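Local atomic coordinates of exodeoxyribonuclease (Neisseria meningitidis, PDB entry 2JC5), a protein that probably cleaves the DNA backbone at apurinic or apyrimidinic sites during repair, as a magnesium- or manganese-dependent phosphodiesterase of the AP/ExoA family. Residues N151-H154 against D158-N161. Residues are numbered along the deposited sequence; the frame is centred on the assembly and turned at random.
Sequences NIAH and DLKN. With BCN (bicine), chain C.
A153 and D158 meet where the long loop between strand 143-147 and helix 173-184 turns back on itself, in the DNase I-like fold of the AP/ExoA nucleases. The methyl of A153 sits 4.0 Å from CB of D158. Next along the chain, L159 adds the apolar contact, its CD2 4.3 Å from CB of A153. W218, on strand 217-225, packs on both A153 and L159.

Neighbouring H154 touches the same aspartate with the root of its side chain: CB of H154 is 3.5 Å from OD2 of D158. With chi1 at -176°, CG of H154 lies trans to the backbone N and beside the carbonyl carbon, and the ring runs off toward helix 173-184, where the side chain rests on I179 and I183.

The D158 carboxylate is held by both oxygens. OD2 accepts a hydrogen bond from N of Q155, in the short link between the two segments, while OD1 makes salt bridges to R219 and R193; two arginines here would probably keep the acid ionised. The backbones of D158 and R219 are also hydrogen-bonded, which ties this part of the loop to strand 217-225.

The other end of 151-154 reaches the bicine pocket. The backbone O of N151, a residue predicted to bind metal and stabilise the transition state, accepts a hydrogen bond from NZ of K123, and that same NZ is hydrogen-bonded to the bicine.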
ATOM      1  N   ASN A 151      -3.713   2.906   6.337  1.00  5.41           N
ATOM      2  CA  ASN A 151      -4.820   3.604   7.010  1.00  5.34           C
ATOM      3  C   ASN A 151      -4.441   4.139   8.390  1.00  6.33           C
ATOM      4  O   ASN A 151      -5.304   4.393   9.233  1.00  7.31           O
ATOM      5  CB  ASN A 151      -6.075   2.708   7.053  1.00  4.51           C
ATOM      6  CG  ASN A 151      -6.998   2.910   5.868  1.00  6.81           C
ATOM      7  OD1 ASN A 151      -7.500   1.942   5.274  1.00 11.20           O
ATOM      8  ND2 ASN A 151      -7.241   4.147   5.527  1.00  5.82           N
ATOM      9  N   ILE A 152      -3.147   4.412   8.581  1.00  4.94           N
ATOM     10  CA  ILE A 152      -2.653   4.997   9.838  1.00  6.04           C
ATOM     11  C   ILE A 152      -1.564   6.011   9.484  1.00  5.61           C
ATOM     12  O   ILE A 152      -0.658   5.680   8.730  1.00  6.25           O
ATOM     13  CB  ILE A 152      -2.049   3.949  10.777  1.00  6.80           C
ATOM     14  CG1 ILE A 152      -3.082   2.883  11.160  1.00  7.88           C
ATOM     15  CG2 ILE A 152      -1.502   4.618  12.033  1.00  6.70           C
ATOM     16  CD1 ILE A 152      -2.441   1.645  11.778  1.00  8.50           C
ATOM     17  N   ALA A 153      -1.687   7.230  10.005  1.00  6.72           N
ATOM     18  CA  ALA A 153      -0.624   8.239   9.983  1.00  6.13           C
ATOM     19  C   ALA A 153       0.144   8.115  11.299  1.00  7.14           C
ATOM     20  O   ALA A 153      -0.459   8.032  12.369  1.00  7.08           O
ATOM     21  CB  ALA A 153      -1.206   9.648   9.818  1.00  6.81           C
ATOM     22  N   HIS A 154       1.472   8.149  11.223  1.00  6.69           N
ATOM     23  CA  HIS A 154       2.287   7.798  12.385  1.00  6.57           C
ATOM     24  C   HIS A 154       2.500   8.957  13.369  1.00  7.59           C
ATOM     25  O   HIS A 154       2.227   8.811  14.560  1.00  8.91           O
ATOM     26  CB  HIS A 154       3.617   7.232  11.887  1.00  7.91           C
ATOM     27  CG  HIS A 154       4.527   6.733  12.961  1.00  8.10           C
ATOM     28  ND1 HIS A 154       5.884   6.598  12.755  1.00  8.78           N
ATOM     29  CD2 HIS A 154       4.303   6.413  14.256  1.00  9.27           C
ATOM     30  CE1 HIS A 154       6.448   6.164  13.875  1.00  9.56           C
ATOM     31  NE2 HIS A 154       5.513   6.050  14.802  1.00  9.44           N
ATOM     32  N   ASP A 158       2.902  13.649   9.654  1.00  6.66           N
ATOM     33  CA  ASP A 158       2.257  12.799   8.651  1.00  6.27           C
ATOM     34  C   ASP A 158       0.828  13.204   8.269  1.00  6.55           C
ATOM     35  O   ASP A 158       0.216  12.557   7.426  1.00  6.49           O
ATOM     36  CB  ASP A 158       2.308  11.354   9.143  1.00  5.94           C
ATOM     37  CG  ASP A 158       3.721  10.848   9.266  1.00  7.41           C
ATOM     38  OD1 ASP A 158       4.470  10.998   8.273  1.00  6.64           O
ATOM     39  OD2 ASP A 158       4.080  10.303  10.335  1.00  8.61           O
ATOM     40  N   LEU A 159       0.284  14.255   8.879  1.00  6.51           N
ATOM     41  CA  LEU A 159      -0.998  14.779   8.418  1.00  7.11           C
ATOM     42  C   LEU A 159      -1.121  16.277   8.692  1.00  7.18           C
ATOM     43  O   LEU A 159      -0.449  16.826   9.573  1.00  8.28           O
ATOM     44  CB  LEU A 159      -2.167  13.982   9.007  1.00  7.69           C
ATOM     45  CG  LEU A 159      -2.489  14.196  10.491  1.00  8.01           C
ATOM     46  CD1 LEU A 159      -3.820  13.565  10.843  1.00  8.74           C
ATOM     47  CD2 LEU A 159      -1.379  13.642  11.406  1.00 10.27           C
ATOM     48  N   LYS A 160      -1.973  16.927   7.907  1.00  7.24           N
ATOM     49  CA  LYS A 160      -2.131  18.374   7.982  0.70  7.87           C
ATOM     50  C   LYS A 160      -2.758  18.778   9.316  1.00  8.27           C
ATOM     51  O   LYS A 160      -2.269  19.699   9.988  1.00  9.21           O
ATOM     52  CB  LYS A 160      -2.994  18.868   6.821  0.70  7.75           C
ATOM     53  CG  LYS A 160      -3.455  20.338   6.878  0.70  8.82           C
ATOM     54  CD  LYS A 160      -2.321  21.348   6.981  0.70 11.46           C
ATOM     55  CE  LYS A 160      -1.506  21.411   5.717  0.70 12.01           C
ATOM     56  NZ  LYS A 160      -0.505  22.531   5.740  0.70 11.10           N
ATOM     57  N   ASN A 161      -3.848  18.106   9.691  1.00  8.15           N
ATOM     58  CA  ASN A 161      -4.581  18.481  10.913  1.00  9.48           C
ATOM     59  C   ASN A 161      -4.360  17.446  11.994  1.00  9.62           C
ATOM     60  O   ASN A 161      -5.242  16.650  12.302  1.00 10.89           O
ATOM     61  CB  ASN A 161      -6.075  18.631  10.620  1.00 10.69           C
ATOM     62  CG  ASN A 161      -6.845  19.159  11.802  1.00 13.07           C
ATOM     63  OD1 ASN A 161      -6.253  19.533  12.812  1.00 14.71           O
ATOM     64  ND2 ASN A 161      -8.167  19.191  11.684  1.00 15.16           N
TER
HETATM   65  N1  BCN C1261      -9.095   7.228   7.225  1.00 12.37           N
HETATM   66  C1  BCN C1261      -8.494   6.071   7.928  1.00 10.47           C
HETATM   67  C2  BCN C1261      -9.527   5.149   8.530  1.00  9.80           C
HETATM   68  O21 BCN C1261      -9.121   4.075   9.060  1.00  8.85           O
HETATM   69  O22 BCN C1261     -10.725   5.475   8.477  1.00 10.84           O
HETATM   70  C3  BCN C1261      -8.948   7.158   5.763  1.00 16.83           C
HETATM   71  C4  BCN C1261     -10.149   6.441   5.178  1.00 17.19           C
HETATM   72  O4  BCN C1261     -11.408   7.015   5.611  1.00 16.74           O
HETATM   73  C5  BCN C1261      -8.544   8.525   7.754  1.00 14.99           C
HETATM   74  C6  BCN C1261      -9.579   9.638   7.641  1.00 13.65           C
HETATM   75  O6  BCN C1261     -10.895   9.179   7.955  1.00 19.68           O